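Local coordinates for protein glutathione S-transferase 1 (Ascaris suum, PDB 4Q5F) that conjugates reduced glutathione to a wide range of hydrophobic electrophiles and can also act as a glutathione peroxidase, at residues D22-G27 with L176-S181; I33-G38 with K207-E212; W167-I172 with K194-H199. All blocks are in the same frame, centred on the assembly; numbering follows the deposited sequence.

Contact 1. Residues D22-G27 with L176-S181. With GSH (glutathione), chain E.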
ATOM      1  N   ASP B  22      -4.189   2.663  22.077  1.00 26.25           N
ATOM      2  CA  ASP B  22      -3.105   3.015  22.991  1.00 31.50           C
ATOM      3  C   ASP B  22      -1.746   2.595  22.450  1.00 28.89           C
ATOM      4  O   ASP B  22      -0.746   3.287  22.639  1.00 33.33           O
ATOM      5  CB  ASP B  22      -3.332   2.352  24.351  1.00 31.18           C
ATOM      6  CG  ASP B  22      -4.544   2.901  25.072  1.00 40.73           C
ATOM      7  OD1 ASP B  22      -4.800   4.120  24.969  1.00 39.80           O
ATOM      8  OD2 ASP B  22      -5.242   2.113  25.743  1.00 45.95           O
ATOM      9  N   ILE B  23      -1.723   1.450  21.777  1.00 28.34           N
ATOM     10  CA  ILE B  23      -0.491   0.878  21.248  1.00 28.65           C
ATOM     11  C   ILE B  23       0.161   1.762  20.189  1.00 26.51           C
ATOM     12  O   ILE B  23      -0.444   2.710  19.691  1.00 20.33           O
ATOM     13  CB  ILE B  23      -0.758  -0.501  20.624  1.00 29.12           C
ATOM     14  CG1 ILE B  23      -1.960  -0.430  19.678  1.00 27.82           C
ATOM     15  CG2 ILE B  23      -1.010  -1.528  21.712  1.00 36.12           C
ATOM     16  CD1 ILE B  23      -1.991  -1.522  18.638  1.00 41.77           C
ATOM     17  N   ARG B  24       1.404   1.437  19.852  1.00 26.00           N
ATOM     18  CA  ARG B  24       2.118   2.126  18.787  1.00 26.29           C
ATOM     19  C   ARG B  24       1.544   1.700  17.437  1.00 27.20           C
ATOM     20  O   ARG B  24       0.882   2.490  16.760  1.00 23.53           O
ATOM     21  CB  ARG B  24       3.617   1.826  18.879  1.00 26.00           C
ATOM     22  CG  ARG B  24       4.218   2.228  20.217  1.00 30.37           C
ATOM     23  CD  ARG B  24       5.732   2.114  20.243  1.00 28.80           C
ATOM     24  NE  ARG B  24       6.209   0.789  19.854  1.00 44.24           N
ATOM     25  CZ  ARG B  24       6.123  -0.296  20.618  1.00 48.12           C
ATOM     26  NH1 ARG B  24       5.560  -0.229  21.818  1.00 54.66           N
ATOM     27  NH2 ARG B  24       6.590  -1.454  20.177  1.00 47.28           N
ATOM     28  N   GLY B  25       1.790   0.446  17.064  1.00 25.23           N
ATOM     29  CA  GLY B  25       1.198  -0.149  15.877  1.00 19.59           C
ATOM     30  C   GLY B  25       1.263   0.707  14.625  1.00 19.31           C
ATOM     31  O   GLY B  25       2.305   1.278  14.305  1.00 26.27           O
ATOM     32  N   LEU B  26       0.139   0.798  13.920  1.00 19.03           N
ATOM     33  CA  LEU B  26       0.056   1.584  12.693  1.00 24.39           C
ATOM     34  C   LEU B  26      -0.014   3.078  12.986  1.00 22.31           C
ATOM     35  O   LEU B  26       0.407   3.900  12.172  1.00 26.11           O
ATOM     36  CB  LEU B  26      -1.175   1.173  11.880  1.00 29.20           C
ATOM     37  CG  LEU B  26      -1.212  -0.253  11.331  1.00 25.99           C
ATOM     38  CD1 LEU B  26      -2.566  -0.528  10.695  1.00 27.50           C
ATOM     39  CD2 LEU B  26      -0.093  -0.482  10.327  1.00 17.77           C
ATOM     40  N   GLY B  27      -0.554   3.428  14.149  1.00 21.70           N
ATOM     41  CA  GLY B  27      -0.729   4.821  14.517  1.00 22.31           C
ATOM     42  C   GLY B  27       0.587   5.538  14.754  1.00 20.25           C
ATOM     43  O   GLY B  27       0.713   6.729  14.473  1.00 20.73           O
ATOM     44  N   LEU B 176      10.773  -1.888  12.345  1.00 20.84           N
ATOM     45  CA  LEU B 176      11.882  -2.836  12.390  1.00 22.04           C
ATOM     46  C   LEU B 176      12.446  -2.932  13.802  1.00 25.47           C
ATOM     47  O   LEU B 176      12.733  -4.024  14.292  1.00 29.54           O
ATOM     48  CB  LEU B 176      12.991  -2.414  11.424  1.00 21.64           C
ATOM     49  CG  LEU B 176      12.696  -2.506   9.925  1.00 21.82           C
ATOM     50  CD1 LEU B 176      13.906  -2.043   9.126  1.00 19.43           C
ATOM     51  CD2 LEU B 176      12.301  -3.917   9.524  1.00 15.52           C
ATOM     52  N   ALA B 177      12.599  -1.780  14.449  1.00 24.96           N
ATOM     53  CA  ALA B 177      13.112  -1.724  15.813  1.00 23.34           C
ATOM     54  C   ALA B 177      12.231  -2.532  16.756  1.00 24.08           C
ATOM     55  O   ALA B 177      12.728  -3.259  17.614  1.00 34.98           O
ATOM     56  CB  ALA B 177      13.197  -0.280  16.278  1.00 28.62           C
ATOM     57  N   SER B 178      10.920  -2.404  16.588  1.00 23.70           N
ATOM     58  CA  SER B 178       9.966  -3.115  17.430  1.00 28.63           C
ATOM     59  C   SER B 178      10.005  -4.618  17.165  1.00 29.32           C
ATOM     60  O   SER B 178       9.965  -5.420  18.096  1.00 32.83           O
ATOM     61  CB  SER B 178       8.549  -2.585  17.199  1.00 27.77           C
ATOM     62  OG  SER B 178       8.460  -1.214  17.544  1.00 47.57           O
ATOM     63  N   TRP B 179      10.085  -4.993  15.893  1.00 30.56           N
ATOM     64  CA  TRP B 179      10.139  -6.401  15.515  1.00 28.86           C
ATOM     65  C   TRP B 179      11.409  -7.068  16.026  1.00 34.13           C
ATOM     66  O   TRP B 179      11.447  -8.282  16.220  1.00 39.71           O
ATOM     67  CB  TRP B 179      10.041  -6.557  13.998  1.00 26.83           C
ATOM     68  CG  TRP B 179       8.634  -6.616  13.518  1.00 27.90           C
ATOM     69  CD1 TRP B 179       7.934  -5.624  12.898  1.00 23.98           C
ATOM     70  CD2 TRP B 179       7.739  -7.728  13.634  1.00 30.41           C
ATOM     71  NE1 TRP B 179       6.660  -6.051  12.616  1.00 28.95           N
ATOM     72  CE2 TRP B 179       6.515  -7.340  13.056  1.00 30.56           C
ATOM     73  CE3 TRP B 179       7.857  -9.014  14.167  1.00 31.11           C
ATOM     74  CZ2 TRP B 179       5.414  -8.192  12.998  1.00 25.97           C
ATOM     75  CZ3 TRP B 179       6.764  -9.859  14.108  1.00 29.52           C
ATOM     76  CH2 TRP B 179       5.559  -9.445  13.528  1.00 25.56           C
ATOM     77  N   GLU B 180      12.446  -6.267  16.241  1.00 36.94           N
ATOM     78  CA  GLU B 180      13.699  -6.770  16.788  1.00 40.51           C
ATOM     79  C   GLU B 180      13.477  -7.325  18.193  1.00 46.47           C
ATOM     80  O   GLU B 180      14.265  -8.134  18.684  1.00 46.75           O
ATOM     81  CB  GLU B 180      14.745  -5.654  16.825  1.00 34.51           C
ATOM     82  CG  GLU B 180      16.176  -6.147  16.966  1.00 42.31           C
ATOM     83  CD  GLU B 180      17.183  -5.015  17.050  1.00 58.79           C
ATOM     84  OE1 GLU B 180      16.819  -3.865  16.726  1.00 64.74           O
ATOM     85  OE2 GLU B 180      18.339  -5.278  17.442  1.00 66.44           O
ATOM     86  N   SER B 181      12.392  -6.891  18.829  1.00 41.73           N
ATOM     87  CA  SER B 181      12.066  -7.311  20.188  1.00 38.85           C
ATOM     88  C   SER B 181      11.282  -8.621  20.212  1.00 39.97           C
ATOM     89  O   SER B 181      11.298  -9.342  21.209  1.00 58.04           O
ATOM     90  CB  SER B 181      11.261  -6.215  20.890  1.00 50.80           C
ATOM     91  OG  SER B 181      11.880  -4.950  20.735  1.00 42.37           O
TER
HETATM   92  N1  GSH E 301      -5.051  -1.106   6.014  1.00 14.84           N
HETATM   93  CA1 GSH E 301      -5.359  -0.429   7.222  1.00 22.11           C
HETATM   94  C1  GSH E 301      -4.359   0.683   7.445  1.00 21.32           C
HETATM   95  O11 GSH E 301      -4.691   1.717   8.081  1.00 20.73           O
HETATM   96  O12 GSH E 301      -3.190   0.579   6.993  1.00 17.67           O
HETATM   97  CB1 GSH E 301      -5.302  -1.410   8.382  1.00 18.57           C
HETATM   98  CG1 GSH E 301      -5.854  -0.748   9.651  1.00 21.47           C
HETATM   99  CD1 GSH E 301      -6.093  -1.779  10.764  1.00 24.56           C
HETATM  100  OE1 GSH E 301      -6.001  -2.963  10.520  1.00 32.61           O
HETATM  101  N2  GSH E 301      -6.428  -1.325  12.093  1.00 27.76           N
HETATM  102  CA2 GSH E 301      -6.668  -2.238  13.169  1.00 24.74           C
HETATM  103  C2  GSH E 301      -8.069  -2.007  13.715  1.00 22.91           C
HETATM  104  O2  GSH E 301      -8.630  -0.942  13.516  1.00 20.64           O
HETATM  105  CB2 GSH E 301      -5.690  -1.996  14.287  1.00 24.20           C
HETATM  106  SG2 GSH E 301      -4.039  -2.210  13.702  1.00 41.63           S
HETATM  107  N3  GSH E 301      -8.721  -3.045  14.483  1.00 24.08           N
HETATM  108  CA3 GSH E 301     -10.046  -2.845  15.011  1.00 24.94           C
HETATM  109  C3  GSH E 301     -11.083  -3.403  14.038  1.00 29.99           C
HETATM  110  O31 GSH E 301     -10.738  -3.735  12.876  1.00 34.35           O
HETATM  111  O32 GSH E 301     -12.280  -3.526  14.404  1.00 31.26           O
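Arg24 reaches across to Ser178, and this single hydrogen bond joins the two segments across the domain interface of the glutathione transferase fold. The arginine leaves the loop that follows strand 16-21 of the thioredoxin-like domain, and it meets helix 167-182 of the all-helical domain. Along that helix, Leu176 packs on Ile197 and Ala177 on Arg201, both on helix 191-201, so these two residues face that helix rather than the loop. Ser178 comes next and directs its hydroxyl at the loop. Its OG lies 3.2 Å from Arg24 NH2, and the N-H points at it fairly straight, at 161°. The oxygen sits at the edge of the guanidinium, only 12° out of its plane, with Ser178 CB 3.7 Å from the same NH2. A kink at chi3 (-54°) turns the end of the arginine toward the helix. The hydroxyl is in turn bonded to the carbonyl of Asp174 one turn earlier, which ties the acceptor to its own backbone. One residue on, Trp179 turns to Met111 and Leu114 of helix 94-114. The other arm of the guanidinium, NH1, binds the carbonyl of Thr216, and the backbones of Arg24 and Gly25 bond to Tyr218, so the C-terminal tail and the helix both grip this loop. The same loop borders the glutathione site: Leu26 N is hydrogen-bonded to the hydroxyl of Tyr20, a residue of the glutathione pocket, and Leu26 CD1 lies against the ligand, 3.5 Å from its CG1 atom.

Contact 2. Residues I33-G38 with K207-E212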
ATOM      1  N   ILE B  33       5.889  11.132  12.517  1.00 18.74           N
ATOM      2  CA  ILE B  33       5.972  12.133  11.462  1.00 21.82           C
ATOM      3  C   ILE B  33       5.644  13.526  12.006  1.00 25.25           C
ATOM      4  O   ILE B  33       6.255  14.513  11.601  1.00 26.60           O
ATOM      5  CB  ILE B  33       5.052  11.773  10.275  1.00 19.24           C
ATOM      6  CG1 ILE B  33       5.526  10.471   9.625  1.00 18.79           C
ATOM      7  CG2 ILE B  33       5.059  12.878   9.222  1.00 20.96           C
ATOM      8  CD1 ILE B  33       4.506   9.815   8.717  1.00 14.97           C
ATOM      9  N   PHE B  34       4.679  13.606  12.921  1.00 22.27           N
ATOM     10  CA  PHE B  34       4.367  14.872  13.576  1.00 22.75           C
ATOM     11  C   PHE B  34       5.564  15.372  14.378  1.00 26.77           C
ATOM     12  O   PHE B  34       5.988  16.518  14.232  1.00 21.38           O
ATOM     13  CB  PHE B  34       3.176  14.730  14.525  1.00 18.59           C
ATOM     14  CG  PHE B  34       1.845  14.690  13.837  1.00 20.15           C
ATOM     15  CD1 PHE B  34       1.416  15.756  13.063  1.00 16.68           C
ATOM     16  CD2 PHE B  34       1.007  13.600  13.992  1.00 14.96           C
ATOM     17  CE1 PHE B  34       0.185  15.725  12.437  1.00 15.87           C
ATOM     18  CE2 PHE B  34      -0.226  13.562  13.372  1.00 17.34           C
ATOM     19  CZ  PHE B  34      -0.638  14.626  12.593  1.00 18.12           C
ATOM     20  N   HIS B  35       6.100  14.503  15.227  1.00 23.84           N
ATOM     21  CA  HIS B  35       7.158  14.895  16.150  1.00 27.44           C
ATOM     22  C   HIS B  35       8.435  15.299  15.427  1.00 30.44           C
ATOM     23  O   HIS B  35       9.135  16.208  15.866  1.00 32.56           O
ATOM     24  CB  HIS B  35       7.429  13.779  17.157  1.00 20.14           C
ATOM     25  CG  HIS B  35       6.443  13.743  18.282  1.00 25.57           C
ATOM     26  ND1 HIS B  35       5.389  12.855  18.326  1.00 33.94           N
ATOM     27  CD2 HIS B  35       6.340  14.504  19.396  1.00 23.51           C
ATOM     28  CE1 HIS B  35       4.687  13.063  19.423  1.00 31.99           C
ATOM     29  NE2 HIS B  35       5.241  14.058  20.092  1.00 27.91           N
ATOM     30  N   GLN B  36       8.737  14.632  14.318  1.00 26.68           N
ATOM     31  CA  GLN B  36       9.899  15.001  13.520  1.00 24.05           C
ATOM     32  C   GLN B  36       9.741  16.429  13.022  1.00 26.70           C
ATOM     33  O   GLN B  36      10.650  17.250  13.140  1.00 27.72           O
ATOM     34  CB  GLN B  36      10.065  14.058  12.327  1.00 24.39           C
ATOM     35  CG  GLN B  36      11.157  14.474  11.343  1.00 21.36           C
ATOM     36  CD  GLN B  36      12.515  14.622  11.998  1.00 26.67           C
ATOM     37  OE1 GLN B  36      12.749  14.117  13.095  1.00 29.66           O
ATOM     38  NE2 GLN B  36      13.421  15.318  11.326  1.00 24.32           N
ATOM     39  N   ALA B  37       8.568  16.715  12.469  1.00 24.71           N
ATOM     40  CA  ALA B  37       8.278  18.017  11.889  1.00 23.99           C
ATOM     41  C   ALA B  37       8.032  19.079  12.962  1.00 26.02           C
ATOM     42  O   ALA B  37       8.010  20.273  12.668  1.00 30.98           O
ATOM     43  CB  ALA B  37       7.077  17.907  10.974  1.00 19.48           C
ATOM     44  N   GLY B  38       7.844  18.641  14.202  1.00 29.26           N
ATOM     45  CA  GLY B  38       7.577  19.554  15.298  1.00 23.32           C
ATOM     46  C   GLY B  38       6.205  20.191  15.173  1.00 24.89           C
ATOM     47  O   GLY B  38       5.990  21.317  15.621  1.00 34.94           O
ATOM     48  N   LYS B 207      14.426  11.079  18.900  1.00 29.10           N
ATOM     49  CA  LYS B 207      15.086  10.640  20.120  1.00 28.05           C
ATOM     50  C   LYS B 207      14.300  11.112  21.335  1.00 28.55           C
ATOM     51  O   LYS B 207      14.130  10.375  22.306  1.00 32.31           O
ATOM     52  CB  LYS B 207      16.508  11.193  20.173  1.00 29.93           C
ATOM     53  CG  LYS B 207      17.374  10.563  21.246  1.00 35.81           C
ATOM     54  CD  LYS B 207      18.782  11.133  21.218  1.00 40.24           C
ATOM     55  N   LYS B 208      13.823  12.350  21.269  1.00 27.94           N
ATOM     56  CA  LYS B 208      13.016  12.915  22.338  1.00 33.75           C
ATOM     57  C   LYS B 208      11.711  12.142  22.476  1.00 36.26           C
ATOM     58  O   LYS B 208      11.366  11.684  23.564  1.00 31.16           O
ATOM     59  CB  LYS B 208      12.724  14.392  22.061  1.00 32.60           C
ATOM     60  N   TRP B 209      11.000  11.986  21.363  1.00 21.81           N
ATOM     61  CA  TRP B 209       9.699  11.325  21.366  1.00 24.57           C
ATOM     62  C   TRP B 209       9.765   9.903  21.921  1.00 30.12           C
ATOM     63  O   TRP B 209       8.913   9.499  22.714  1.00 31.61           O
ATOM     64  CB  TRP B 209       9.114  11.294  19.955  1.00 25.47           C
ATOM     65  CG  TRP B 209       7.854  10.492  19.862  1.00 29.37           C
ATOM     66  CD1 TRP B 209       7.588   9.480  18.987  1.00 27.69           C
ATOM     67  CD2 TRP B 209       6.692  10.625  20.687  1.00 26.40           C
ATOM     68  NE1 TRP B 209       6.329   8.980  19.210  1.00 29.12           N
ATOM     69  CE2 TRP B 209       5.757   9.667  20.249  1.00 30.58           C
ATOM     70  CE3 TRP B 209       6.350  11.465  21.750  1.00 24.44           C
ATOM     71  CZ2 TRP B 209       4.504   9.523  20.839  1.00 29.05           C
ATOM     72  CZ3 TRP B 209       5.105  11.322  22.334  1.00 23.02           C
ATOM     73  CH2 TRP B 209       4.196  10.359  21.877  1.00 25.68           C
ATOM     74  N   ILE B 210      10.772   9.148  21.495  1.00 29.59           N
ATOM     75  CA  ILE B 210      10.927   7.763  21.930  1.00 29.21           C
ATOM     76  C   ILE B 210      11.102   7.683  23.446  1.00 31.89           C
ATOM     77  O   ILE B 210      10.659   6.726  24.081  1.00 34.84           O
ATOM     78  CB  ILE B 210      12.113   7.077  21.204  1.00 27.45           C
ATOM     79  CG1 ILE B 210      11.738   6.830  19.737  1.00 34.88           C
ATOM     80  CG2 ILE B 210      12.502   5.761  21.896  1.00 25.66           C
ATOM     81  CD1 ILE B 210      12.776   6.076  18.924  1.00 39.17           C
ATOM     82  N   ALA B 211      11.737   8.700  24.021  1.00 33.73           N
ATOM     83  CA  ALA B 211      12.006   8.725  25.457  1.00 29.05           C
ATOM     84  C   ALA B 211      10.736   8.983  26.271  1.00 27.11           C
ATOM     85  O   ALA B 211      10.576   8.445  27.367  1.00 41.90           O
ATOM     86  CB  ALA B 211      13.064   9.780  25.776  1.00 27.40           C
ATOM     87  N   GLU B 212       9.833   9.792  25.723  1.00 26.45           N
ATOM     88  CA  GLU B 212       8.663  10.273  26.458  1.00 33.58           C
ATOM     89  C   GLU B 212       7.407   9.460  26.162  1.00 34.33           C
ATOM     90  O   GLU B 212       6.501   9.390  26.992  1.00 31.91           O
ATOM     91  CB  GLU B 212       8.381  11.741  26.114  1.00 34.96           C
ATOM     92  CG  GLU B 212       9.599  12.650  26.166  1.00 46.88           C
ATOM     93  CD  GLU B 212       9.318  14.045  25.638  1.00 63.96           C
ATOM     94  OE1 GLU B 212       8.182  14.296  25.180  1.00 69.86           O
ATOM     95  OE2 GLU B 212      10.237  14.892  25.680  1.00 70.52           O
TER
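His35 and Trp209 carry the whole contact, lying ring on ring between helix 27-37 and helix 204-212. The imidazole forms an offset stack with the six-membered ring of the indole: the centroids are 3.8 Å apart and the planes are tilted by 14°. Overlap is deepest at the far end of the imidazole, where His35 NE2 and CE1 lie over Trp209 CE3, the NE2-CE3 distance being 3.3 Å. Nearer the backbones, Trp209 CB sits over the same imidazole face, a CH-pi contact of 4.3 Å to the ring centroid. The Trp209 side chain leaves with CG anti to its backbone N (chi1 173°), which carries the indole across toward helix 27-37. Each ring is also pinned by a polar bond at its rim: His35 ND1 to the carbonyl of Arg31 a turn earlier, and Trp209 NE1 to the carboxylate of Glu28. These bonds should limit rotation of both rings and keep the faces matched. Just beyond the histidine, Gly38, with positive phi, is the C-prime residue of a Schellman motif that ends helix 27-37. The stack thus joins the first helix of the thioredoxin-like domain to the all-helical domain, the two-domain packing of the glutathione transferase fold.

Contact 3. Residues W167-I172 with K194-H199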
ATOM      1  N   TRP B 167       9.325  10.325   5.487  1.00 21.77           N
ATOM      2  CA  TRP B 167       8.334   9.660   6.328  1.00 21.64           C
ATOM      3  C   TRP B 167       8.479   8.143   6.278  1.00 19.84           C
ATOM      4  O   TRP B 167       8.173   7.455   7.251  1.00 23.38           O
ATOM      5  CB  TRP B 167       6.911  10.070   5.932  1.00 15.78           C
ATOM      6  CG  TRP B 167       6.516   9.695   4.531  1.00 16.56           C
ATOM      7  CD1 TRP B 167       6.583  10.486   3.421  1.00 21.54           C
ATOM      8  CD2 TRP B 167       5.977   8.440   4.093  1.00 17.10           C
ATOM      9  NE1 TRP B 167       6.123   9.803   2.322  1.00 16.01           N
ATOM     10  CE2 TRP B 167       5.745   8.545   2.709  1.00 20.02           C
ATOM     11  CE3 TRP B 167       5.671   7.239   4.741  1.00 14.94           C
ATOM     12  CZ2 TRP B 167       5.223   7.493   1.957  1.00 17.78           C
ATOM     13  CZ3 TRP B 167       5.152   6.198   3.992  1.00 16.25           C
ATOM     14  CH2 TRP B 167       4.932   6.331   2.617  1.00 16.21           C
ATOM     15  N   ALA B 168       8.948   7.623   5.149  1.00 21.21           N
ATOM     16  CA  ALA B 168       9.173   6.189   5.013  1.00 19.26           C
ATOM     17  C   ALA B 168      10.268   5.741   5.970  1.00 21.67           C
ATOM     18  O   ALA B 168      10.181   4.669   6.568  1.00 20.31           O
ATOM     19  CB  ALA B 168       9.541   5.839   3.581  1.00 17.94           C
ATOM     20  N   ASP B 169      11.297   6.571   6.116  1.00 24.71           N
ATOM     21  CA  ASP B 169      12.391   6.272   7.032  1.00 22.56           C
ATOM     22  C   ASP B 169      11.887   6.158   8.466  1.00 27.42           C
ATOM     23  O   ASP B 169      12.254   5.234   9.192  1.00 23.00           O
ATOM     24  CB  ASP B 169      13.467   7.357   6.953  1.00 23.11           C
ATOM     25  CG  ASP B 169      14.129   7.428   5.589  1.00 32.04           C
ATOM     26  OD1 ASP B 169      14.548   6.370   5.071  1.00 26.80           O
ATOM     27  OD2 ASP B 169      14.230   8.544   5.033  1.00 29.37           O
ATOM     28  N   LEU B 170      11.042   7.103   8.867  1.00 24.58           N
ATOM     29  CA  LEU B 170      10.536   7.155  10.233  1.00 20.20           C
ATOM     30  C   LEU B 170       9.703   5.924  10.588  1.00 20.99           C
ATOM     31  O   LEU B 170       9.863   5.341  11.661  1.00 24.18           O
ATOM     32  CB  LEU B 170       9.697   8.419  10.435  1.00 18.57           C
ATOM     33  CG  LEU B 170      10.413   9.751  10.193  1.00 22.06           C
ATOM     34  CD1 LEU B 170       9.432  10.909  10.293  1.00 21.05           C
ATOM     35  CD2 LEU B 170      11.561   9.938  11.173  1.00 23.42           C
ATOM     36  N   VAL B 171       8.810   5.534   9.684  1.00 21.08           N
ATOM     37  CA  VAL B 171       7.898   4.425   9.941  1.00 17.45           C
ATOM     38  C   VAL B 171       8.617   3.082   9.867  1.00 23.43           C
ATOM     39  O   VAL B 171       8.394   2.203  10.700  1.00 21.69           O
ATOM     40  CB  VAL B 171       6.718   4.426   8.945  1.00 14.41           C
ATOM     41  CG1 VAL B 171       5.783   3.245   9.203  1.00 15.20           C
ATOM     42  CG2 VAL B 171       5.948   5.734   9.043  1.00 15.52           C
ATOM     43  N   ILE B 172       9.471   2.926   8.859  1.00 17.99           N
ATOM     44  CA  ILE B 172      10.191   1.675   8.648  1.00 21.17           C
ATOM     45  C   ILE B 172      11.073   1.339   9.846  1.00 21.26           C
ATOM     46  O   ILE B 172      10.969   0.253  10.415  1.00 21.30           O
ATOM     47  CB  ILE B 172      11.049   1.737   7.360  1.00 22.95           C
ATOM     48  CG1 ILE B 172      10.145   1.676   6.128  1.00 17.91           C
ATOM     49  CG2 ILE B 172      12.061   0.586   7.306  1.00 17.70           C
ATOM     50  CD1 ILE B 172      10.845   1.999   4.821  1.00 12.51           C
ATOM     51  N   LYS B 194      21.091  -1.898  10.668  1.00 35.21           N
ATOM     52  CA  LYS B 194      21.261  -1.599  12.086  1.00 32.38           C
ATOM     53  C   LYS B 194      21.721  -0.158  12.296  1.00 32.96           C
ATOM     54  O   LYS B 194      21.215   0.538  13.176  1.00 29.32           O
ATOM     55  CB  LYS B 194      22.250  -2.574  12.725  1.00 34.91           C
ATOM     56  CG  LYS B 194      21.597  -3.818  13.313  1.00 42.28           C
ATOM     57  CD  LYS B 194      22.442  -5.072  13.122  1.00 41.41           C
ATOM     58  CE  LYS B 194      23.710  -5.046  13.960  1.00 34.02           C
ATOM     59  NZ  LYS B 194      24.439  -6.347  13.893  1.00 42.44           N
ATOM     60  N   LYS B 195      22.677   0.287  11.487  1.00 32.57           N
ATOM     61  CA  LYS B 195      23.146   1.667  11.546  1.00 36.43           C
ATOM     62  C   LYS B 195      22.023   2.615  11.145  1.00 35.65           C
ATOM     63  O   LYS B 195      21.775   3.625  11.805  1.00 40.53           O
ATOM     64  CB  LYS B 195      24.341   1.875  10.612  1.00 39.33           C
ATOM     65  CG  LYS B 195      25.637   1.238  11.086  1.00 42.01           C
ATOM     66  CD  LYS B 195      26.840   1.778  10.315  1.00 53.41           C
ATOM     67  CE  LYS B 195      27.091   0.987   9.041  1.00 65.32           C
ATOM     68  NZ  LYS B 195      28.115   1.598   8.145  1.00 57.22           N
ATOM     69  N   TYR B 196      21.361   2.272  10.045  1.00 34.08           N
ATOM     70  CA  TYR B 196      20.244   3.042   9.505  1.00 24.77           C
ATOM     71  C   TYR B 196      19.163   3.282  10.556  1.00 27.81           C
ATOM     72  O   TYR B 196      18.637   4.389  10.679  1.00 24.34           O
ATOM     73  CB  TYR B 196      19.680   2.290   8.299  1.00 26.08           C
ATOM     74  CG  TYR B 196      18.337   2.754   7.787  1.00 31.66           C
ATOM     75  CD1 TYR B 196      18.136   4.064   7.373  1.00 22.67           C
ATOM     76  CD2 TYR B 196      17.277   1.863   7.676  1.00 21.71           C
ATOM     77  CE1 TYR B 196      16.910   4.477   6.888  1.00 23.91           C
ATOM     78  CE2 TYR B 196      16.051   2.266   7.193  1.00 20.94           C
ATOM     79  CZ  TYR B 196      15.874   3.572   6.799  1.00 25.33           C
ATOM     80  OH  TYR B 196      14.652   3.971   6.314  1.00 22.28           O
ATOM     81  N   ILE B 197      18.844   2.243  11.318  1.00 28.28           N
ATOM     82  CA  ILE B 197      17.856   2.346  12.387  1.00 27.55           C
ATOM     83  C   ILE B 197      18.404   3.169  13.551  1.00 29.63           C
ATOM     84  O   ILE B 197      17.672   3.944  14.163  1.00 32.27           O
ATOM     85  CB  ILE B 197      17.429   0.945  12.882  1.00 37.30           C
ATOM     86  CG1 ILE B 197      16.712   0.194  11.759  1.00 35.32           C
ATOM     87  CG2 ILE B 197      16.509   1.043  14.097  1.00 28.08           C
ATOM     88  CD1 ILE B 197      16.583  -1.294  11.996  1.00 36.31           C
ATOM     89  N   GLU B 198      19.688   2.999  13.850  1.00 34.29           N
ATOM     90  CA  GLU B 198      20.329   3.751  14.923  1.00 33.63           C
ATOM     91  C   GLU B 198      20.315   5.242  14.599  1.00 40.96           C
ATOM     92  O   GLU B 198      20.032   6.076  15.458  1.00 37.36           O
ATOM     93  CB  GLU B 198      21.774   3.283  15.111  1.00 45.22           C
ATOM     94  CG  GLU B 198      22.449   3.830  16.360  1.00 48.22           C
ATOM     95  CD  GLU B 198      23.957   3.652  16.333  1.00 63.47           C
ATOM     96  OE1 GLU B 198      24.629   4.378  15.569  1.00 72.04           O
ATOM     97  OE2 GLU B 198      24.470   2.783  17.069  1.00 74.80           O
ATOM     98  N   HIS B 199      20.621   5.564  13.344  1.00 32.23           N
ATOM     99  CA  HIS B 199      20.710   6.948  12.893  1.00 33.37           C
ATOM    100  C   HIS B 199      19.377   7.684  13.031  1.00 35.77           C
ATOM    101  O   HIS B 199      19.289   8.690  13.733  1.00 35.59           O
ATOM    102  CB  HIS B 199      21.175   6.991  11.435  1.00 34.38           C
ATOM    103  CG  HIS B 199      21.341   8.376  10.888  1.00 36.14           C
ATOM    104  ND1 HIS B 199      22.557   8.875  10.486  1.00 60.74           N
ATOM    105  CD2 HIS B 199      20.436   9.364  10.677  1.00 46.33           C
ATOM    106  CE1 HIS B 199      22.401  10.115  10.049  1.00 54.15           C
ATOM    107  NE2 HIS B 199      21.125  10.434  10.155  1.00 51.38           N
TER
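Asp169 and Ile172 meet Tyr196 across helices 167-182 and 191-201; between segments 167-172 and 194-199 the nearest alpha carbons, Ile172 CA and Ile197 CA, are 8.6 Å apart. One long side chain spans that gap. A chi1 of 167° swings the Tyr196 ring away from its own backbone N and out to the first turn of helix 167-182, where the phenol OH ends 3.3 Å from Asp169 CA. Tyr196 OH donates to Asp169 OD1 over 2.7 Å, and OD1 accepts with its anti lone pair, the one away from OD2. OD1 lies at the ring's edge, in its plane, and 3.5 Å from Tyr196 CE1, while the carboxylate itself stands almost upright to the ring, the two planes 80° apart. On the other ortho edge of the phenol, Ile172 CG2 touches Tyr196 CE2 at 4.3 Å, so an apolar contact flanks the polar one. Met160 and Thr173 also pack against the Tyr196 side chain.

The second carboxylate oxygen has its own task: Asp169 OD2 accepts from the backbone N of Thr166, the residue just ahead of the helix. That is the aspartate half of a capping box, and the Thr-X-X-Asp sequence matches the N-capping box known at this helix in glutathione transferases. OD1 takes a further, weak bond from Met160 N. Both oxygens of this buried carboxylate therefore have donors, and it sits at the amino end of a helix; together these would probably favour the ionised form, so that the tyrosine hydroxyl is held by a charged acceptor.

Overall arrangement
Contacts 1 and 2 each join the thioredoxin-like domain to the helical domain, their centres 15 Å apart, and the loop 22-27 runs directly into the helix that carries 33-38. Contact 3 lies within the helical domain, its centre 13 Å from each of the others, and it touches both. Ala177 CB packs on Ile197 CG2 at 4.2 Å, and Ile33 CD1 on Trp167 CB at 3.7 Å. Contact 1 is the one that borders glutathione, through Leu26. The side chain of Trp209 in contact 2 is about 10 Å from that of Tyr20 in the glutathione pocket, and the side chain of Ile172 in contact 3 is about 13 Å from a bound glutathione.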